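Local atomic coordinates of cysteine hydrolase (Staphylococcus aureus, PDB entry 6KUA), a protein that probably hydrolyses nicotinamide to nicotinic acid and ammonia, as a cysteine-dependent, zinc-containing nicotinamidase of the isochorismatase family. Residues Thr2-Leu7 / Val36-Asp41; Tyr44-Ile49 / Gln96-Phe101; Gln126-Gly131 / Ser153-Gly158; Cys137-Ala142 / Ala172-Ser177. All blocks are in the same frame, centred on the assembly; numbering follows the deposited sequence.

How the interactions relate
Interactions 1, 2 and 3 all reach the single five-stranded parallel sheet; interaction 4 joins two helices. Interaction 1 is bound to both its neighbours: R4 of strand 4-9 pairs with D47 of interaction 2 (NE to OD2, 2.6 Å), and R38 of helix 32-44 pairs with E128 of interaction 3 (NE to OE2, 2.6 Å). Centres of interactions 1 and 2 are about 8 Å apart, those of 1 and 3 about 9 Å. Interactions 3 and 4 meet through I129, V138, V154 and F174, whereas interactions 2 and 4, about 24 Å apart between centres, lie on opposite sides of the chain's centre. The V138 side chain in interaction 4 is about 13 Å from the bound zinc ion.

Interaction 1 (Thr2-Leu7 / Val36-Asp41); sequences THRALL and VSRIND
R4, on strand 4-9, reaches across to helix 32-44 and closes a salt bridge on D41. Its CG sits between its own backbone N and carbonyl carbon (chi1 58°), and from there the chain runs extended out to NE, carrying the guanidinium to the carboxylate. R4 NE meanwhile pairs with D47. R4 NH2 to D41 OD2 is the strong bond, 2.6 Å and fairly straight, with the oxygen at the guanidinium edge, close to its plane. R4 NH1 reaches the same D41 OD2 at 3.1 Å, but the angle is poor and the bond weak. The two flat groups stand steeply to each other, 76° between planes, and NH2 arrives on the anti side of OD2, about 31° out of the carboxylate plane.

R38 completes the network. Its chain folds back at chi2 and chi3, which leaves R38 NH2 3.8 Å from D41 OD2, a long salt bridge, and 3.8 Å from R4 NH1. Both arginines thus gather about one carboxylate oxygen, and R38 has its stronger partner in E128.

Beside the charged cluster the contact is apolar. The CD2 methyl of L6 lies 3.8 Å from I39 CG1 and 4.0 Å from R38 CB, against the R38-I39 peptide; the L6 and I39 side chains cross at about a right angle.

The strand and helix segments run nearly antiparallel, their axes 9.4 Å apart at closest. Strand 4-9 lies between 48-54 and 126-132 in the parallel sheet; helix 32-44 packs over this face, with I39 also touching F51 and, on helix 84-93, L89 and I93.

Interaction 2 (Tyr44-Ile49 / Gln96-Phe101); sequences YYQDHI and QPNVHF
I49 and V99 pair in parallel where strand 48-54 meets 99-104, an edge strand of the sheet within this chain, in the α/β fold of the isochorismatase family. Two backbone bonds make the ladder: I49 N donates to N98 O at 2.8 Å, and I49 O accepts from H100 N at 2.8 Å. CA-H...O contacts from H48 CA to N98 O and from V99 CA to I49 O reinforce it.

A side-chain amide ties the two strand entries together. The type I turn Q96-V99 presents N98, whose CG lies between its backbone N and carbonyl carbon (chi1 68°); N98 ND2 then reaches D47 O at 2.8 Å. D47 O lies near the plane of the N98 amide, while ND2 is tilted 29° from the D47 carbonyl plane. Q96 NE2 holds the other end of the amide, N98 OD1, at 2.9 Å on a lone pair, and also bonds N43. Q46, just before D47, ends helix 32-44 in a Schellman motif.

Ring contacts finish the pairing. The H48 and H100 imidazoles meet rim to rim, planes 38° apart, and R122 touches both. Between them H48 ND1 and H100 NE2 share one hydrogen bond of 3.2 Å.

Interaction 3 (Gln126-Gly131 / Ser153-Gly158); sequences QVEIVG and SVPAEG
E128 pairs with S153 as parallel neighbours, and the flanking amides do the holding: S153 N donates to V127 O at 2.9 Å, while I129 N reaches S153 O at 2.8 Å. The E128 CA-H leans on the same S153 O, so that carbonyl serves two residues of the facing strand. Further along, the regular pairing stops at P155 and resumes at G158, whose O accepts G131 N at 2.8 Å. That oxygen also lies 3.2 Å from V130 CB, a close fit beside the side-chain-free G158.

Side chains pack where the backbone pairing is interrupted. The P155 ring crosses E128 at about a right angle, with P155 CD 3.9 Å from E128 CG, and P155 CG touches V130 CG1 at 4.1 Å. V154 turns CG2 toward I129 CB, and V154 CG1 lies 3.6 Å from I129 O.

In the next shell, G158 N bonds P155 O at 2.8 Å, closing the short turn that brings the second strand back to G131. E128, extended with CG anti to its backbone N (chi1 -175°), carries its carboxylate away from the strand, past P155 CG, to a salt bridge with R38.

Strand 126-132, helix 137-147 and strand 151-160 form a beta-alpha-beta unit. I129 packs against V138 and A142 of that helix, while E128, V130 and P155 contact helix 32-44, and strand 4-9 lies on the other edge of 126-132.

Interaction 4 (Cys137-Ala142 / Ala172-Ser177); sequences CVLHTA and AHFKNS
C137 O, in the first turn of helix 137-147, is gripped by two donors of T141: OG1 at 2.8 Å and the backbone N at 2.9 Å, which approach from opposite faces of the carbonyl plane. The T141 hydroxyl also bonds S109 OG, tying this turn to a nearby loop. Across to helix 164-176, by contrast, no polar bond passes; the two helices touch through hydrocarbon and ring atoms.

F174 makes contact with V138, L139 and A142. Its CG is anti to its carbonyl carbon (chi1 -57°), which places the ring with its CE1-CZ edge against these three residues. L139 CA lies at the ring edge, near its plane, 3.7 Å from F174 CE1. Around it, A142 CB approaches F174 CE1 obliquely at 3.8 Å, and V138 CG1 meets F174 CZ at 3.9 Å. L139 CD1 touches both neighbours, lying 3.7 Å from F174 CE1 and 3.8 Å from H173 CD2.

This is helix-helix packing on one face of the α/β sheet of the isochorismatase fold: the segments run nearly parallel, at 15°, with axes 11.1 Å apart at closest. V154 of strand 151-160 lies against F174. C137, touching D10, is consistent in position with the nucleophilic cysteine of this family.

At the subunit interface, H173 stacks on W169 of its own chain and carries S177 CB over one ring face. H173 NE2 then hydrogen-bonds H140 NE2 of the second subunit, and H140 of this chain makes the reciprocal bond with H173 there.

Interaction 1 (Thr2-Leu7 / Val36-Asp41)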
loop_
_atom_site.group_PDB
_atom_site.type_symbol
_atom_site.label_atom_id
_atom_site.label_comp_id
_atom_site.label_asym_id
_atom_site.label_seq_id
_atom_site.Cartn_x
_atom_site.Cartn_y
_atom_site.Cartn_z
ATOM N N THR A 2 18.359 -18.536 -6.328
ATOM C CA THR A 2 17.342 -19.288 -5.593
ATOM C C THR A 2 16.248 -18.404 -5.014
ATOM O O THR A 2 15.179 -18.908 -4.653
ATOM C CB THR A 2 18.005 -20.083 -4.453
ATOM O OG1 THR A 2 18.956 -21.002 -5.012
ATOM C CG2 THR A 2 16.981 -20.874 -3.613
ATOM N N HIS A 3 16.496 -17.107 -4.917
ATOM C CA HIS A 3 15.563 -16.139 -4.363
ATOM C C HIS A 3 14.990 -15.272 -5.477
ATOM O O HIS A 3 14.923 -14.052 -5.350
ATOM C CB HIS A 3 16.270 -15.282 -3.312
ATOM C CG HIS A 3 16.972 -16.089 -2.265
ATOM N ND1 HIS A 3 16.344 -16.524 -1.116
ATOM C CD2 HIS A 3 18.238 -16.565 -2.205
ATOM C CE1 HIS A 3 17.193 -17.233 -0.394
ATOM N NE2 HIS A 3 18.352 -17.265 -1.029
ATOM N N ARG A 4 14.623 -15.900 -6.599
ATOM C CA ARG A 4 14.225 -15.194 -7.808
ATOM C C ARG A 4 12.856 -15.678 -8.278
ATOM O O ARG A 4 12.450 -16.814 -8.020
ATOM C CB ARG A 4 15.262 -15.362 -8.937
ATOM C CG ARG A 4 15.549 -16.807 -9.341
ATOM C CD ARG A 4 16.405 -16.906 -10.623
ATOM N NE ARG A 4 16.273 -18.222 -11.263
ATOM C CZ ARG A 4 16.630 -18.514 -12.518
ATOM N NH1 ARG A 4 17.156 -17.598 -13.311
ATOM N NH2 ARG A 4 16.444 -19.739 -12.990
ATOM N N ALA A 5 12.136 -14.793 -8.960
ATOM C CA ALA A 5 10.841 -15.143 -9.521
ATOM C C ALA A 5 10.727 -14.501 -10.888
ATOM O O ALA A 5 11.328 -13.455 -11.157
ATOM C CB ALA A 5 9.669 -14.708 -8.612
ATOM N N LEU A 6 9.988 -15.169 -11.761
ATOM C CA LEU A 6 9.719 -14.673 -13.095
ATOM C C LEU A 6 8.307 -14.107 -13.119
ATOM O O LEU A 6 7.360 -14.778 -12.695
ATOM C CB LEU A 6 9.873 -15.801 -14.122
ATOM C CG LEU A 6 9.551 -15.447 -15.570
ATOM C CD1 LEU A 6 10.567 -14.469 -16.121
ATOM C CD2 LEU A 6 9.527 -16.707 -16.413
ATOM N N LEU A 7 8.163 -12.878 -13.591
ATOM C CA LEU A 7 6.853 -12.251 -13.741
ATOM C C LEU A 7 6.549 -12.139 -15.226
ATOM O O LEU A 7 7.258 -11.429 -15.951
ATOM C CB LEU A 7 6.816 -10.869 -13.078
ATOM C CG LEU A 7 7.289 -10.764 -11.627
ATOM C CD1 LEU A 7 7.064 -9.357 -11.042
ATOM C CD2 LEU A 7 6.623 -11.822 -10.750
ATOM N N VAL A 36 9.213 -18.425 -23.396
ATOM C CA VAL A 36 9.122 -19.871 -23.203
ATOM C C VAL A 36 10.409 -20.399 -22.593
ATOM O O VAL A 36 10.391 -21.220 -21.665
ATOM C CB VAL A 36 8.797 -20.569 -24.544
ATOM C CG1 VAL A 36 8.979 -22.069 -24.445
ATOM C CG2 VAL A 36 7.385 -20.227 -25.003
ATOM N N SER A 37 11.550 -19.913 -23.073
ATOM C CA SER A 37 12.802 -20.376 -22.509
ATOM C C SER A 37 13.081 -19.791 -21.128
ATOM O O SER A 37 13.822 -20.406 -20.355
ATOM C CB SER A 37 13.953 -20.076 -23.475
ATOM O OG SER A 37 14.524 -18.808 -23.226
ATOM N N ARG A 38 12.515 -18.631 -20.781
ATOM C CA ARG A 38 12.700 -18.155 -19.410
ATOM C C ARG A 38 11.870 -18.986 -18.443
ATOM O O ARG A 38 12.320 -19.297 -17.335
ATOM C CB ARG A 38 12.328 -16.670 -19.280
ATOM C CG ARG A 38 13.160 -15.710 -20.116
ATOM C CD ARG A 38 14.652 -15.979 -20.015
ATOM N NE ARG A 38 15.130 -15.780 -18.655
ATOM C CZ ARG A 38 16.048 -16.532 -18.060
ATOM N NH1 ARG A 38 16.606 -17.549 -18.713
ATOM N NH2 ARG A 38 16.402 -16.264 -16.809
ATOM N N ILE A 39 10.659 -19.361 -18.856
ATOM C CA ILE A 39 9.800 -20.196 -18.022
ATOM C C ILE A 39 10.475 -21.536 -17.756
ATOM O O ILE A 39 10.525 -22.012 -16.616
ATOM C CB ILE A 39 8.421 -20.373 -18.683
ATOM C CG1 ILE A 39 7.715 -19.021 -18.798
ATOM C CG2 ILE A 39 7.552 -21.353 -17.889
ATOM C CD1 ILE A 39 6.473 -19.062 -19.655
ATOM N N ASN A 40 11.032 -22.148 -18.803
ATOM C CA ASN A 40 11.715 -23.425 -18.626
ATOM C C ASN A 40 12.920 -23.279 -17.714
ATOM O O ASN A 40 13.195 -24.164 -16.896
ATOM C CB ASN A 40 12.130 -23.993 -19.981
ATOM C CG ASN A 40 10.968 -24.624 -20.716
ATOM O OD1 ASN A 40 10.182 -25.350 -20.123
ATOM N ND2 ASN A 40 10.846 -24.342 -22.004
ATOM N N ASP A 41 13.652 -22.168 -17.835
ATOM C CA ASP A 41 14.795 -21.938 -16.956
ATOM C C ASP A 41 14.371 -21.936 -15.491
ATOM O O ASP A 41 14.908 -22.684 -14.669
ATOM C CB ASP A 41 15.472 -20.615 -17.314
ATOM C CG ASP A 41 16.812 -20.438 -16.616
ATOM O OD1 ASP A 41 17.825 -20.939 -17.141
ATOM O OD2 ASP A 41 16.865 -19.793 -15.544
#

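Interaction 2 (Tyr44-Ile49 / Gln96-Phe101)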
loop_
_atom_site.group_PDB
_atom_site.type_symbol
_atom_site.label_atom_id
_atom_site.label_comp_id
_atom_site.label_asym_id
_atom_site.label_seq_id
_atom_site.Cartn_x
_atom_site.Cartn_y
_atom_site.Cartn_z
ATOM N N TYR A 44 13.046 -25.382 -14.327
ATOM C CA TYR A 44 14.151 -26.304 -14.081
ATOM C C TYR A 44 14.587 -26.282 -12.625
ATOM O O TYR A 44 14.757 -27.335 -11.999
ATOM C CB TYR A 44 15.330 -25.959 -14.992
ATOM C CG TYR A 44 16.532 -26.843 -14.773
ATOM C CD1 TYR A 44 16.619 -28.101 -15.370
ATOM C CD2 TYR A 44 17.581 -26.432 -13.970
ATOM C CE1 TYR A 44 17.717 -28.921 -15.168
ATOM C CE2 TYR A 44 18.694 -27.241 -13.770
ATOM C CZ TYR A 44 18.753 -28.488 -14.374
ATOM O OH TYR A 44 19.850 -29.294 -14.158
ATOM N N TYR A 45 14.772 -25.089 -12.065
ATOM C CA TYR A 45 15.214 -24.952 -10.680
ATOM C C TYR A 45 14.057 -24.932 -9.703
ATOM O O TYR A 45 14.282 -24.725 -8.507
ATOM C CB TYR A 45 16.038 -23.673 -10.504
ATOM C CG TYR A 45 17.347 -23.695 -11.243
ATOM C CD1 TYR A 45 18.470 -24.292 -10.682
ATOM C CD2 TYR A 45 17.470 -23.119 -12.500
ATOM C CE1 TYR A 45 19.664 -24.318 -11.355
ATOM C CE2 TYR A 45 18.683 -23.141 -13.183
ATOM C CZ TYR A 45 19.765 -23.743 -12.604
ATOM O OH TYR A 45 20.974 -23.766 -13.262
ATOM N N GLN A 46 12.834 -25.133 -10.193
ATOM C CA GLN A 46 11.614 -24.987 -9.407
ATOM C C GLN A 46 11.521 -23.600 -8.774
ATOM O O GLN A 46 10.976 -23.442 -7.685
ATOM C CB GLN A 46 11.494 -26.086 -8.346
ATOM C CG GLN A 46 11.328 -27.491 -8.929
ATOM C CD GLN A 46 10.008 -27.681 -9.678
ATOM O OE1 GLN A 46 9.987 -27.773 -10.911
ATOM N NE2 GLN A 46 8.900 -27.746 -8.932
ATOM N N ASP A 47 12.075 -22.591 -9.448
ATOM C CA ASP A 47 11.824 -21.207 -9.083
ATOM C C ASP A 47 10.385 -20.826 -9.421
ATOM O O ASP A 47 9.702 -21.481 -10.210
ATOM C CB ASP A 47 12.794 -20.277 -9.803
ATOM C CG ASP A 47 14.216 -20.371 -9.254
ATOM O OD1 ASP A 47 14.379 -20.639 -8.045
ATOM O OD2 ASP A 47 15.174 -20.173 -10.035
ATOM N N HIS A 48 9.915 -19.748 -8.812
ATOM C CA HIS A 48 8.511 -19.407 -8.902
ATOM C C HIS A 48 8.235 -18.552 -10.127
ATOM O O HIS A 48 9.022 -17.672 -10.476
ATOM C CB HIS A 48 8.067 -18.706 -7.623
ATOM C CG HIS A 48 8.014 -19.630 -6.456
ATOM N ND1 HIS A 48 6.920 -20.430 -6.195
ATOM C CD2 HIS A 48 8.950 -19.945 -5.521
ATOM C CE1 HIS A 48 7.170 -21.170 -5.129
ATOM N NE2 HIS A 48 8.395 -20.897 -4.704
ATOM N N ILE A 49 7.112 -18.832 -10.784
ATOM C CA ILE A 49 6.695 -18.140 -11.996
ATOM C C ILE A 49 5.279 -17.635 -11.781
ATOM O O ILE A 49 4.384 -18.414 -11.435
ATOM C CB ILE A 49 6.752 -19.049 -13.239
ATOM C CG1 ILE A 49 8.137 -19.685 -13.382
ATOM C CG2 ILE A 49 6.432 -18.243 -14.472
ATOM C CD1 ILE A 49 8.109 -21.116 -13.851
ATOM N N GLN A 96 1.549 -27.051 -10.830
ATOM C CA GLN A 96 2.737 -27.122 -10.003
ATOM C C GLN A 96 2.733 -26.037 -8.926
ATOM O O GLN A 96 2.202 -24.942 -9.127
ATOM C CB GLN A 96 3.987 -26.991 -10.866
ATOM C CG GLN A 96 4.090 -28.049 -11.963
ATOM C CD GLN A 96 5.373 -27.916 -12.772
ATOM O OE1 GLN A 96 5.573 -28.631 -13.753
ATOM N NE2 GLN A 96 6.250 -26.987 -12.360
ATOM N N PRO A 97 3.346 -26.314 -7.771
ATOM C CA PRO A 97 3.326 -25.332 -6.681
ATOM C C PRO A 97 4.188 -24.102 -6.947
ATOM O O PRO A 97 4.008 -23.091 -6.261
ATOM C CB PRO A 97 3.844 -26.138 -5.477
ATOM C CG PRO A 97 4.744 -27.168 -6.089
ATOM C CD PRO A 97 4.098 -27.530 -7.405
ATOM N N ASN A 98 5.110 -24.154 -7.911
ATOM C CA ASN A 98 5.938 -23.009 -8.256
ATOM C C ASN A 98 5.347 -22.157 -9.376
ATOM O O ASN A 98 6.058 -21.314 -9.924
ATOM C CB ASN A 98 7.359 -23.467 -8.636
ATOM C CG ASN A 98 7.406 -24.260 -9.938
ATOM O OD1 ASN A 98 6.618 -25.185 -10.144
ATOM N ND2 ASN A 98 8.356 -23.916 -10.813
ATOM N N VAL A 99 4.069 -22.343 -9.712
ATOM C CA VAL A 99 3.417 -21.651 -10.821
ATOM C C VAL A 99 2.157 -20.980 -10.295
ATOM O O VAL A 99 1.328 -21.631 -9.652
ATOM C CB VAL A 99 3.065 -22.608 -11.976
ATOM C CG1 VAL A 99 2.238 -21.893 -13.030
ATOM C CG2 VAL A 99 4.327 -23.199 -12.583
ATOM N N HIS A 100 2.006 -19.688 -10.574
ATOM C CA HIS A 100 0.898 -18.907 -10.036
ATOM C C HIS A 100 0.274 -18.048 -11.120
ATOM O O HIS A 100 0.955 -17.548 -12.024
ATOM C CB HIS A 100 1.335 -17.997 -8.892
ATOM C CG HIS A 100 2.262 -18.663 -7.930
ATOM N ND1 HIS A 100 1.849 -19.125 -6.699
ATOM C CD2 HIS A 100 3.577 -18.973 -8.029
ATOM C CE1 HIS A 100 2.875 -19.674 -6.074
ATOM N NE2 HIS A 100 3.933 -19.602 -6.862
ATOM N N PHE A 101 -1.034 -17.866 -10.991
ATOM C CA PHE A 101 -1.818 -17.065 -11.911
ATOM C C PHE A 101 -2.570 -16.037 -11.088
ATOM O O PHE A 101 -3.313 -16.399 -10.174
ATOM C CB PHE A 101 -2.775 -17.938 -12.716
ATOM C CG PHE A 101 -3.324 -17.263 -13.930
ATOM C CD1 PHE A 101 -4.366 -16.355 -13.816
ATOM C CD2 PHE A 101 -2.800 -17.535 -15.187
ATOM C CE1 PHE A 101 -4.892 -15.728 -14.945
ATOM C CE2 PHE A 101 -3.308 -16.915 -16.317
ATOM C CZ PHE A 101 -4.367 -16.015 -16.196
#

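Interaction 3 (Gln126-Gly131 / Ser153-Gly158)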
loop_
_atom_site.group_PDB
_atom_site.type_symbol
_atom_site.label_atom_id
_atom_site.label_comp_id
_atom_site.label_asym_id
_atom_site.label_seq_id
_atom_site.Cartn_x
_atom_site.Cartn_y
_atom_site.Cartn_z
ATOM N N GLN A 126 14.259 -10.965 -5.752
ATOM C CA GLN A 126 14.738 -10.654 -7.091
ATOM C C GLN A 126 13.684 -11.076 -8.108
ATOM O O GLN A 126 13.203 -12.213 -8.061
ATOM C CB GLN A 126 16.071 -11.375 -7.322
ATOM C CG GLN A 126 16.541 -11.471 -8.745
ATOM C CD GLN A 126 17.947 -12.060 -8.836
ATOM O OE1 GLN A 126 18.131 -13.281 -8.769
ATOM N NE2 GLN A 126 18.950 -11.189 -8.961
ATOM N N VAL A 127 13.279 -10.163 -8.994
ATOM C CA VAL A 127 12.278 -10.499 -10.001
ATOM C C VAL A 127 12.862 -10.258 -11.382
ATOM O O VAL A 127 13.628 -9.310 -11.598
ATOM C CB VAL A 127 10.953 -9.721 -9.823
ATOM C CG1 VAL A 127 10.370 -9.989 -8.449
ATOM C CG2 VAL A 127 11.141 -8.214 -10.090
ATOM N N GLU A 128 12.514 -11.136 -12.308
ATOM C CA GLU A 128 12.756 -10.927 -13.728
ATOM C C GLU A 128 11.413 -10.678 -14.397
ATOM O O GLU A 128 10.458 -11.423 -14.166
ATOM C CB GLU A 128 13.456 -12.144 -14.338
ATOM C CG GLU A 128 13.864 -11.973 -15.777
ATOM C CD GLU A 128 14.693 -13.156 -16.281
ATOM O OE1 GLU A 128 15.507 -13.716 -15.503
ATOM O OE2 GLU A 128 14.513 -13.534 -17.458
ATOM N N ILE A 129 11.322 -9.627 -15.205
ATOM C CA ILE A 129 10.039 -9.213 -15.752
ATOM C C ILE A 129 10.060 -9.324 -17.267
ATOM O O ILE A 129 10.893 -8.699 -17.931
ATOM C CB ILE A 129 9.665 -7.784 -15.340
ATOM C CG1 ILE A 129 9.795 -7.608 -13.837
ATOM C CG2 ILE A 129 8.233 -7.511 -15.752
ATOM C CD1 ILE A 129 9.573 -6.150 -13.406
ATOM N N VAL A 130 9.099 -10.062 -17.814
ATOM C CA VAL A 130 8.959 -10.209 -19.251
ATOM C C VAL A 130 7.501 -9.964 -19.606
ATOM O O VAL A 130 6.608 -10.039 -18.755
ATOM C CB VAL A 130 9.419 -11.599 -19.735
ATOM C CG1 VAL A 130 10.851 -11.878 -19.254
ATOM C CG2 VAL A 130 8.452 -12.693 -19.252
ATOM N N GLY A 131 7.261 -9.672 -20.880
ATOM C CA GLY A 131 5.888 -9.478 -21.313
ATOM C C GLY A 131 5.682 -8.180 -22.052
ATOM O O GLY A 131 6.618 -7.665 -22.676
ATOM N N SER A 153 15.314 -7.434 -13.014
ATOM C CA SER A 153 15.906 -7.732 -14.307
ATOM C C SER A 153 14.832 -7.637 -15.376
ATOM O O SER A 153 13.772 -8.266 -15.260
ATOM C CB SER A 153 16.562 -9.124 -14.304
ATOM O OG SER A 153 17.269 -9.342 -15.510
ATOM N N VAL A 154 15.083 -6.829 -16.400
ATOM C CA VAL A 154 14.169 -6.786 -17.540
ATOM C C VAL A 154 14.966 -7.022 -18.816
ATOM O O VAL A 154 15.538 -6.071 -19.379
ATOM C CB VAL A 154 13.394 -5.460 -17.619
ATOM C CG1 VAL A 154 12.362 -5.547 -18.735
ATOM C CG2 VAL A 154 12.715 -5.152 -16.290
ATOM N N PRO A 155 15.036 -8.261 -19.300
ATOM C CA PRO A 155 15.820 -8.542 -20.512
ATOM C C PRO A 155 15.139 -7.931 -21.722
ATOM O O PRO A 155 13.941 -8.116 -21.930
ATOM C CB PRO A 155 15.833 -10.074 -20.583
ATOM C CG PRO A 155 14.613 -10.491 -19.844
ATOM C CD PRO A 155 14.458 -9.482 -18.718
ATOM N N ALA A 156 15.910 -7.190 -22.517
ATOM C CA ALA A 156 15.319 -6.502 -23.658
ATOM C C ALA A 156 14.721 -7.476 -24.665
ATOM O O ALA A 156 13.816 -7.100 -25.415
ATOM C CB ALA A 156 16.366 -5.616 -24.331
ATOM N N GLU A 157 15.207 -8.718 -24.699
ATOM C CA GLU A 157 14.642 -9.752 -25.559
ATOM C C GLU A 157 13.328 -10.312 -25.027
ATOM O O GLU A 157 12.679 -11.098 -25.727
ATOM C CB GLU A 157 15.646 -10.902 -25.713
ATOM C CG GLU A 157 16.515 -10.869 -26.960
ATOM C CD GLU A 157 16.959 -12.282 -27.387
ATOM O OE1 GLU A 157 16.292 -12.894 -28.266
ATOM O OE2 GLU A 157 17.969 -12.780 -26.828
ATOM N N GLY A 158 12.937 -9.951 -23.802
ATOM C CA GLY A 158 11.784 -10.546 -23.163
ATOM C C GLY A 158 10.590 -9.626 -23.029
ATOM O O GLY A 158 9.565 -10.026 -22.464
#

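Interaction 4 (Cys137-Ala142 / Ala172-Ser177)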
loop_
_atom_site.group_PDB
_atom_site.type_symbol
_atom_site.label_atom_id
_atom_site.label_comp_id
_atom_site.label_asym_id
_atom_site.label_seq_id
_atom_site.Cartn_x
_atom_site.Cartn_y
_atom_site.Cartn_z
ATOM N N CYS A 137 2.430 -1.823 -18.816
ATOM C CA CYS A 137 2.290 -2.783 -17.716
ATOM C C CYS A 137 3.637 -3.219 -17.155
ATOM O O CYS A 137 3.789 -3.368 -15.935
ATOM C CB CYS A 137 1.494 -4.000 -18.180
ATOM S SG CYS A 137 -0.217 -3.564 -18.492
ATOM N N VAL A 138 4.612 -3.468 -18.027
ATOM C CA VAL A 138 5.952 -3.807 -17.562
ATOM C C VAL A 138 6.536 -2.659 -16.743
ATOM O O VAL A 138 7.063 -2.857 -15.638
ATOM C CB VAL A 138 6.839 -4.155 -18.766
ATOM C CG1 VAL A 138 8.267 -4.358 -18.324
ATOM C CG2 VAL A 138 6.268 -5.388 -19.504
ATOM N N LEU A 139 6.446 -1.436 -17.278
ATOM C CA LEU A 139 6.999 -0.264 -16.598
ATOM C C LEU A 139 6.349 -0.060 -15.233
ATOM O O LEU A 139 7.039 0.114 -14.222
ATOM C CB LEU A 139 6.801 0.987 -17.473
ATOM C CG LEU A 139 6.988 2.338 -16.762
ATOM C CD1 LEU A 139 8.459 2.606 -16.537
ATOM C CD2 LEU A 139 6.345 3.515 -17.541
ATOM N N HIS A 140 5.012 -0.064 -15.192
ATOM C CA HIS A 140 4.311 0.128 -13.926
ATOM C C HIS A 140 4.652 -0.981 -12.936
ATOM O O HIS A 140 4.823 -0.724 -11.738
ATOM C CB HIS A 140 2.799 0.196 -14.157
ATOM C CG HIS A 140 2.340 1.449 -14.847
ATOM N ND1 HIS A 140 1.132 2.050 -14.562
ATOM C CD2 HIS A 140 2.909 2.200 -15.825
ATOM C CE1 HIS A 140 0.976 3.117 -15.329
ATOM N NE2 HIS A 140 2.040 3.235 -16.099
ATOM N N THR A 141 4.715 -2.226 -13.415
ATOM C CA THR A 141 5.125 -3.327 -12.553
ATOM C C THR A 141 6.553 -3.127 -12.062
ATOM O O THR A 141 6.832 -3.311 -10.875
ATOM C CB THR A 141 4.986 -4.656 -13.304
ATOM O OG1 THR A 141 3.607 -4.867 -13.631
ATOM C CG2 THR A 141 5.504 -5.840 -12.462
ATOM N N ALA A 142 7.466 -2.718 -12.959
ATOM C CA ALA A 142 8.866 -2.527 -12.572
ATOM C C ALA A 142 9.020 -1.433 -11.518
ATOM O O ALA A 142 9.828 -1.565 -10.591
ATOM C CB ALA A 142 9.716 -2.196 -13.804
ATOM N N ALA A 172 15.913 2.244 -20.908
ATOM C CA ALA A 172 16.889 3.111 -20.252
ATOM C C ALA A 172 16.404 3.540 -18.872
ATOM O O ALA A 172 17.196 3.616 -17.932
ATOM C CB ALA A 172 17.197 4.344 -21.115
ATOM N N HIS A 173 15.105 3.829 -18.738
ATOM C CA HIS A 173 14.538 4.105 -17.423
ATOM C C HIS A 173 14.817 2.958 -16.460
ATOM O O HIS A 173 15.316 3.177 -15.349
ATOM C CB HIS A 173 13.033 4.360 -17.543
ATOM C CG HIS A 173 12.398 4.845 -16.278
ATOM N ND1 HIS A 173 12.472 6.159 -15.866
ATOM C CD2 HIS A 173 11.685 4.191 -15.328
ATOM C CE1 HIS A 173 11.809 6.300 -14.730
ATOM N NE2 HIS A 173 11.334 5.119 -14.372
ATOM N N PHE A 174 14.537 1.716 -16.880
ATOM C CA PHE A 174 14.799 0.581 -15.993
ATOM C C PHE A 174 16.258 0.567 -15.552
ATOM O O PHE A 174 16.562 0.330 -14.378
ATOM C CB PHE A 174 14.453 -0.752 -16.671
ATOM C CG PHE A 174 13.042 -0.865 -17.165
ATOM C CD1 PHE A 174 11.993 -0.223 -16.522
ATOM C CD2 PHE A 174 12.761 -1.650 -18.283
ATOM C CE1 PHE A 174 10.675 -0.354 -16.996
ATOM C CE2 PHE A 174 11.455 -1.775 -18.774
ATOM C CZ PHE A 174 10.408 -1.124 -18.132
ATOM N N LYS A 175 17.172 0.844 -16.484
ATOM C CA LYS A 175 18.600 0.789 -16.185
ATOM C C LYS A 175 19.038 1.982 -15.338
ATOM O O LYS A 175 19.693 1.808 -14.308
ATOM C CB LYS A 175 19.379 0.726 -17.502
ATOM C CG LYS A 175 20.904 0.544 -17.389
ATOM C CD LYS A 175 21.519 0.388 -18.797
ATOM C CE LYS A 175 22.939 0.970 -18.886
ATOM N NZ LYS A 175 22.929 2.463 -19.023
ATOM N N ASN A 176 18.651 3.200 -15.730
ATOM C CA ASN A 176 19.239 4.405 -15.152
ATOM C C ASN A 176 18.511 4.902 -13.905
ATOM O O ASN A 176 19.147 5.487 -13.025
ATOM C CB ASN A 176 19.290 5.527 -16.211
ATOM C CG ASN A 176 20.007 5.086 -17.503
ATOM O OD1 ASN A 176 21.019 4.409 -17.446
ATOM N ND2 ASN A 176 19.465 5.452 -18.655
ATOM N N SER A 177 17.199 4.704 -13.801
ATOM C CA SER A 177 16.466 5.117 -12.606
ATOM C C SER A 177 16.143 3.979 -11.648
ATOM O O SER A 177 16.067 4.216 -10.435
ATOM C CB SER A 177 15.160 5.819 -12.997
ATOM O OG SER A 177 15.427 6.967 -13.772
#